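Local coordinates for metallo-beta-lactamase domain-containing protein (Thermotoga maritima, PDB 3H3E) that binds zinc in a metallo-beta-lactamase fold and is probably a metal-dependent hydrolase or transferase, its substrate not known, at residues I67-Y72 and T178-R183; G206-K211 and C235-E240. The protein carries 2 engineered substitutions. All blocks are in the same frame, centred on the assembly; numbering follows the deposited sequence.

Contact 1 of 2, residues I67-Y72 and T178-R183. With ZN (zinc ion), chain B.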
loop_
_atom_site.group_PDB
_atom_site.type_symbol
_atom_site.label_atom_id
_atom_site.label_comp_id
_atom_site.label_asym_id
_atom_site.label_seq_id
_atom_site.Cartn_x
_atom_site.Cartn_y
_atom_site.Cartn_z
ATOM N N ILE A 67 -4.259 5.668 4.494
ATOM C CA ILE A 67 -2.853 5.927 4.242
ATOM C C ILE A 67 -2.002 4.777 4.751
ATOM O O ILE A 67 -1.982 4.500 5.951
ATOM C CB ILE A 67 -2.409 7.208 4.930
ATOM C CG1 ILE A 67 -3.168 8.397 4.348
ATOM C CG2 ILE A 67 -0.937 7.407 4.730
ATOM C CD1 ILE A 67 -2.942 8.588 2.856
ATOM N N SER A 68 -1.297 4.113 3.838
ATOM C CA SER A 68 -0.499 2.938 4.178
ATOM C C SER A 68 0.712 3.290 5.038
ATOM O O SER A 68 1.117 2.516 5.896
ATOM C CB SER A 68 -0.039 2.240 2.907
ATOM O OG SER A 68 0.667 3.136 2.077
ATOM N N HIS A 69 1.299 4.451 4.792
ATOM C CA HIS A 69 2.390 4.951 5.615
ATOM C C HIS A 69 2.680 6.411 5.249
ATOM O O HIS A 69 2.270 6.884 4.193
ATOM C CB HIS A 69 3.634 4.045 5.521
ATOM C CG HIS A 69 4.261 3.990 4.164
ATOM N ND1 HIS A 69 3.567 3.612 3.033
ATOM C CD2 HIS A 69 5.528 4.242 3.760
ATOM C CE1 HIS A 69 4.375 3.654 1.988
ATOM N NE2 HIS A 69 5.572 4.031 2.401
ATOM N N GLY A 70 3.350 7.140 6.132
ATOM C CA GLY A 70 3.547 8.565 5.918
ATOM C C GLY A 70 4.712 9.004 5.049
ATOM O O GLY A 70 5.369 9.979 5.372
ATOM N N HIS A 71 4.972 8.294 3.953
ATOM C CA HIS A 71 5.905 8.774 2.934
ATOM C C HIS A 71 5.229 9.723 1.939
ATOM O O HIS A 71 4.031 9.601 1.657
ATOM C CB HIS A 71 6.513 7.611 2.163
ATOM C CG HIS A 71 7.805 7.126 2.728
ATOM N ND1 HIS A 71 8.167 5.796 2.717
ATOM C CD2 HIS A 71 8.820 7.791 3.329
ATOM C CE1 HIS A 71 9.356 5.664 3.279
ATOM N NE2 HIS A 71 9.775 6.860 3.659
ATOM N N TYR A 72 6.016 10.650 1.400
ATOM C CA TYR A 72 5.549 11.665 0.447
ATOM C C TYR A 72 4.830 11.091 -0.787
ATOM O O TYR A 72 3.863 11.664 -1.252
ATOM C CB TYR A 72 6.744 12.523 -0.011
ATOM C CG TYR A 72 7.655 11.797 -0.969
ATOM C CD1 TYR A 72 7.606 12.046 -2.334
ATOM C CD2 TYR A 72 8.530 10.832 -0.515
ATOM C CE1 TYR A 72 8.418 11.361 -3.218
ATOM C CE2 TYR A 72 9.343 10.142 -1.386
ATOM C CZ TYR A 72 9.283 10.410 -2.735
ATOM O OH TYR A 72 10.106 9.722 -3.599
ATOM N N THR A 178 -1.530 -3.172 -0.409
ATOM C CA THR A 178 -0.397 -2.689 0.362
ATOM C C THR A 178 0.273 -1.579 -0.420
ATOM O O THR A 178 0.232 -1.568 -1.646
ATOM C CB THR A 178 0.587 -3.827 0.723
ATOM O OG1 THR A 178 1.642 -3.299 1.519
ATOM C CG2 THR A 178 1.178 -4.453 -0.505
ATOM N N GLY A 179 0.853 -0.624 0.294
ATOM C CA GLY A 179 1.470 0.523 -0.341
ATOM C C GLY A 179 2.901 0.226 -0.700
ATOM O O GLY A 179 3.260 0.217 -1.863
ATOM N N CYS A 180 3.729 -0.043 0.298
ATOM C CA CYS A 180 5.135 -0.288 0.028
ATOM C C CYS A 180 5.701 -1.534 0.726
ATOM O O CYS A 180 6.740 -2.060 0.332
ATOM C CB CYS A 180 5.962 0.966 0.350
ATOM S SG CYS A 180 6.795 1.676 -1.058
ATOM N N SER A 181 5.021 -2.002 1.762
ATOM C CA SER A 181 5.455 -3.193 2.489
ATOM C C SER A 181 6.866 -3.068 3.044
ATOM O O SER A 181 7.722 -3.883 2.741
ATOM C CB SER A 181 5.387 -4.423 1.592
ATOM O OG SER A 181 4.104 -4.562 1.021
ATOM N N HIS A 182 7.107 -2.069 3.877
ATOM C CA HIS A 182 8.443 -1.852 4.420
ATOM C C HIS A 182 8.787 -2.890 5.478
ATOM O O HIS A 182 9.949 -3.231 5.698
ATOM C CB HIS A 182 8.543 -0.450 5.013
ATOM C CG HIS A 182 8.733 0.627 3.988
ATOM N ND1 HIS A 182 9.901 0.774 3.271
ATOM C CD2 HIS A 182 7.908 1.613 3.567
ATOM C CE1 HIS A 182 9.786 1.807 2.455
ATOM N NE2 HIS A 182 8.586 2.333 2.614
ATOM N N ARG A 183 7.758 -3.388 6.138
ATOM C CA ARG A 183 7.946 -4.359 7.190
ATOM C C ARG A 183 8.071 -5.764 6.627
ATOM O O ARG A 183 8.344 -6.696 7.365
ATOM C CB ARG A 183 6.801 -4.276 8.186
ATOM C CG ARG A 183 6.784 -2.982 8.992
ATOM C CD ARG A 183 6.116 -3.268 10.324
ATOM N NE ARG A 183 6.782 -2.567 11.402
ATOM C CZ ARG A 183 6.986 -3.075 12.607
ATOM N NH1 ARG A 183 6.571 -4.292 12.892
ATOM N NH2 ARG A 183 7.611 -2.362 13.526
HETATM ZN ZN ZN B . 7.630 4.130 1.398
#

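Contact 2 of 2, residues G206-K211 and C235-E240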
loop_
_atom_site.group_PDB
_atom_site.type_symbol
_atom_site.label_atom_id
_atom_site.label_comp_id
_atom_site.label_asym_id
_atom_site.label_seq_id
_atom_site.Cartn_x
_atom_site.Cartn_y
_atom_site.Cartn_z
ATOM N N GLY A 206 2.745 -2.291 -3.720
ATOM C CA GLY A 206 4.198 -2.288 -3.785
ATOM C C GLY A 206 4.844 -3.123 -2.700
ATOM O O GLY A 206 4.402 -3.100 -1.554
ATOM N N PHE A 207 5.896 -3.858 -3.059
ATOM C CA PHE A 207 6.550 -4.779 -2.120
ATOM C C PHE A 207 7.969 -4.362 -1.729
ATOM O O PHE A 207 8.589 -4.989 -0.876
ATOM C CB PHE A 207 6.581 -6.229 -2.656
ATOM C CG PHE A 207 5.234 -6.759 -3.107
ATOM C CD1 PHE A 207 4.051 -6.241 -2.600
ATOM C CD2 PHE A 207 5.160 -7.780 -4.027
ATOM C CE1 PHE A 207 2.828 -6.724 -3.029
ATOM C CE2 PHE A 207 3.942 -8.268 -4.443
ATOM C CZ PHE A 207 2.778 -7.741 -3.944
ATOM N N HIS A 208 8.484 -3.322 -2.370
ATOM C CA HIS A 208 9.788 -2.760 -2.031
ATOM C C HIS A 208 10.919 -3.767 -2.094
ATOM O O HIS A 208 11.613 -4.004 -1.105
ATOM C CB HIS A 208 9.772 -2.082 -0.658
ATOM C CG HIS A 208 10.801 -1.002 -0.521
ATOM N ND1 HIS A 208 10.660 0.240 -1.109
ATOM C CD2 HIS A 208 11.995 -0.981 0.120
ATOM C CE1 HIS A 208 11.719 0.980 -0.831
ATOM N NE2 HIS A 208 12.547 0.260 -0.091
ATOM N N LEU A 209 11.136 -4.327 -3.273
ATOM C CA LEU A 209 12.114 -5.386 -3.413
ATOM C C LEU A 209 13.334 -5.016 -4.244
ATOM O O LEU A 209 14.116 -5.886 -4.620
ATOM C CB LEU A 209 11.425 -6.621 -3.963
ATOM C CG LEU A 209 10.400 -7.122 -2.941
ATOM C CD1 LEU A 209 9.562 -8.249 -3.513
ATOM C CD2 LEU A 209 11.106 -7.547 -1.653
ATOM N N LEU A 210 13.502 -3.724 -4.507
ATOM C CA LEU A 210 14.627 -3.224 -5.297
ATOM C C LEU A 210 15.982 -3.382 -4.610
ATOM O O LEU A 210 17.009 -3.548 -5.272
ATOM C CB LEU A 210 14.402 -1.759 -5.659
ATOM C CG LEU A 210 13.572 -1.547 -6.922
ATOM C CD1 LEU A 210 13.427 -0.069 -7.240
ATOM C CD2 LEU A 210 14.206 -2.286 -8.089
ATOM N N LYS A 211 15.975 -3.316 -3.282
ATOM C CA LYS A 211 17.196 -3.411 -2.487
ATOM C C LYS A 211 17.333 -4.779 -1.815
ATOM O O LYS A 211 18.236 -4.999 -1.010
ATOM C CB LYS A 211 17.256 -2.294 -1.429
ATOM C CG LYS A 211 17.628 -0.916 -1.969
ATOM C CD LYS A 211 18.611 -0.215 -1.022
ATOM C CE LYS A 211 19.200 1.086 -1.604
ATOM N NZ LYS A 211 18.460 2.323 -1.194
ATOM N N CYS A 235 3.087 -3.485 -7.778
ATOM C CA CYS A 235 3.164 -2.116 -8.277
ATOM C C CYS A 235 4.318 -1.337 -7.667
ATOM O O CYS A 235 4.996 -1.844 -6.785
ATOM C CB CYS A 235 1.875 -1.383 -7.933
ATOM S SG CYS A 235 0.387 -2.265 -8.313
ATOM N N HIS A 236 4.530 -0.108 -8.143
ATOM C CA HIS A 236 5.272 0.902 -7.382
ATOM C C HIS A 236 6.695 0.450 -7.044
ATOM O O HIS A 236 7.483 0.135 -7.943
ATOM C CB HIS A 236 4.472 1.252 -6.112
ATOM C CG HIS A 236 4.973 2.455 -5.371
ATOM N ND1 HIS A 236 5.433 3.588 -6.009
ATOM C CD2 HIS A 236 5.059 2.710 -4.040
ATOM C CE1 HIS A 236 5.801 4.478 -5.099
ATOM N NE2 HIS A 236 5.589 3.971 -3.897
ATOM N N CYS A 237 7.019 0.391 -5.753
ATOM C CA CYS A 237 8.379 0.033 -5.324
ATOM C C CYS A 237 8.925 -1.325 -5.818
ATOM O O CYS A 237 10.134 -1.493 -5.957
ATOM C CB CYS A 237 8.611 0.205 -3.793
ATOM S SG CYS A 237 7.210 0.381 -2.603
ATOM N N THR A 238 8.039 -2.266 -6.119
ATOM C CA THR A 238 8.420 -3.672 -6.261
ATOM C C THR A 238 9.728 -3.966 -7.013
ATOM O O THR A 238 10.652 -4.528 -6.440
ATOM C CB THR A 238 7.263 -4.511 -6.812
ATOM O OG1 THR A 238 6.089 -4.276 -6.021
ATOM C CG2 THR A 238 7.616 -5.983 -6.752
ATOM N N GLY A 239 9.814 -3.607 -8.286
ATOM C CA GLY A 239 11.053 -3.794 -9.016
ATOM C C GLY A 239 11.009 -4.858 -10.093
ATOM O O GLY A 239 10.461 -5.932 -9.884
ATOM N N GLU A 240 11.610 -4.562 -11.244
ATOM C CA GLU A 240 11.611 -5.474 -12.394
ATOM C C GLU A 240 12.244 -6.829 -12.069
ATOM O O GLU A 240 11.745 -7.869 -12.490
ATOM C CB GLU A 240 12.300 -4.828 -13.610
ATOM C CG GLU A 240 12.367 -5.723 -14.859
ATOM C CD GLU A 240 13.235 -5.147 -15.988
ATOM O OE1 GLU A 240 13.481 -3.919 -16.001
ATOM O OE2 GLU A 240 13.667 -5.930 -16.869
#

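Contact 1 of 2, residues I67-Y72 and T178-R183
His69, His71 and His182 meet around a zinc ion, the three-histidine metal site of the metallo-beta-lactamase fold; the first two come from the HxHxDH motif, which begins in the loop after strand 64-66 and runs into helix 72-75, the third from the loop after strand 173-178. His69 binds through NE2, 2.3 Å from the zinc, and His182 also through NE2, at 2.4 Å. His71, the N-cap of the helix, instead turns ND1 to the metal, 2.2 Å away. Imidazole suits all three places because a ring nitrogen can offer its lone pair to zinc. NE2 of His69 and NE2 of His182, 3.5 Å apart, are not hydrogen-bonded; both point at the metal. The rings of His69 and His182 lie oblique, their planes at 68°, with NE2 of His69 at the edge of the His182 ring.

Further out, CB of Cys180 lies 3.5 Å from CE1 of His69, while its sulfur is tied to Cys237. His182 is backed by the stacked ring of Phe160. Ser68 helps to fix the rotation of the His69 ring, with the zinc at its other nitrogen: the small hydroxyl accepts from ND1 and also hydrogen-bonds Asp43. Chi1 of 56° puts Ser68 OG 3.6 Å from CA of Gly179, which has no side chain. The bond from His69 ND1 to Ser68 OG spans 3.1 Å and lies nearly in the imidazole plane.

Contact 2 of 2, residues G206-K211 and C235-E240
Gly206 passes Thr238 and the carbonyl of Cys235 where the loops after two neighbouring parallel strands, 200-204 and 231-235, leave the second sheet of the metallo-beta-lactamase fold. Its CA neighbours Cys235 O, and glycine brings no side chain to this place, where His236 and Cys237 lie close by.

At Phe207 the backbone N gives a hydrogen bond to Thr238 OG1, 3.0 Å away. That hydroxyl in turn donates to Cys235 O, with 2.8 Å between Thr238 OG1 and Cys235 O. Threonine can serve both bonds from one oxygen, and its chi1 of -52° sets OG1 beside its own backbone N, so that N and OG1 grip Cys235 O from the same face and brace the type II' turn from Cys235 to Thr238. The side chains of Thr238 and Phe207 lie side by side, pointing the same way, with Thr238 CG2 4.1 Å from Phe207 CD2; the ring also packs on Val232 and Pro234.

His208 directs its CB bond away, yet the edge of its imidazole meets Cys237, ND1 of His208 lying 3.4 Å from CB of Cys237; Cys237 is poorly ordered, so its exact position is less certain. The His208 ring also meets that of the zinc ligand His182.

Leu209 N donates to Thr238 O across 3.2 Å, tilted from the carbonyl plane, while the apolar side chain packs on Ala242 of helix 240-249. Leu210 then lays CD2 3.6 Å from CA of Gly239, the N-cap residue of that helix, whose positive phi of 111° glycine adopts readily.

By accepting from Phe207 N and donating to Cys235 O, the one hydroxyl of Thr238 links the 206-211 loop to the turn that carries the disulfide cysteine Cys237.

From the N terminus, the chain builds the first strands of one mixed sheet and leaves strand 64-66 into 67-72. Contact 1 closes a loop of 105 intervening residues when 178-183 arrives from strand 173-178, tying the first sheet to the second across the zinc. Only then does contact 2 open: helix 214-226 and strand 231-235 lie between 206-211 and 235-240, so the two loops follow in series, neither nested nor crossed. Contact 2 joins adjacent strand ends of the second sheet. The disulfide from Cys180 to Cys237 bolts the contacts together, and a probable hydrogen bond between Ser181 OG and Gly206 O adds a second tie.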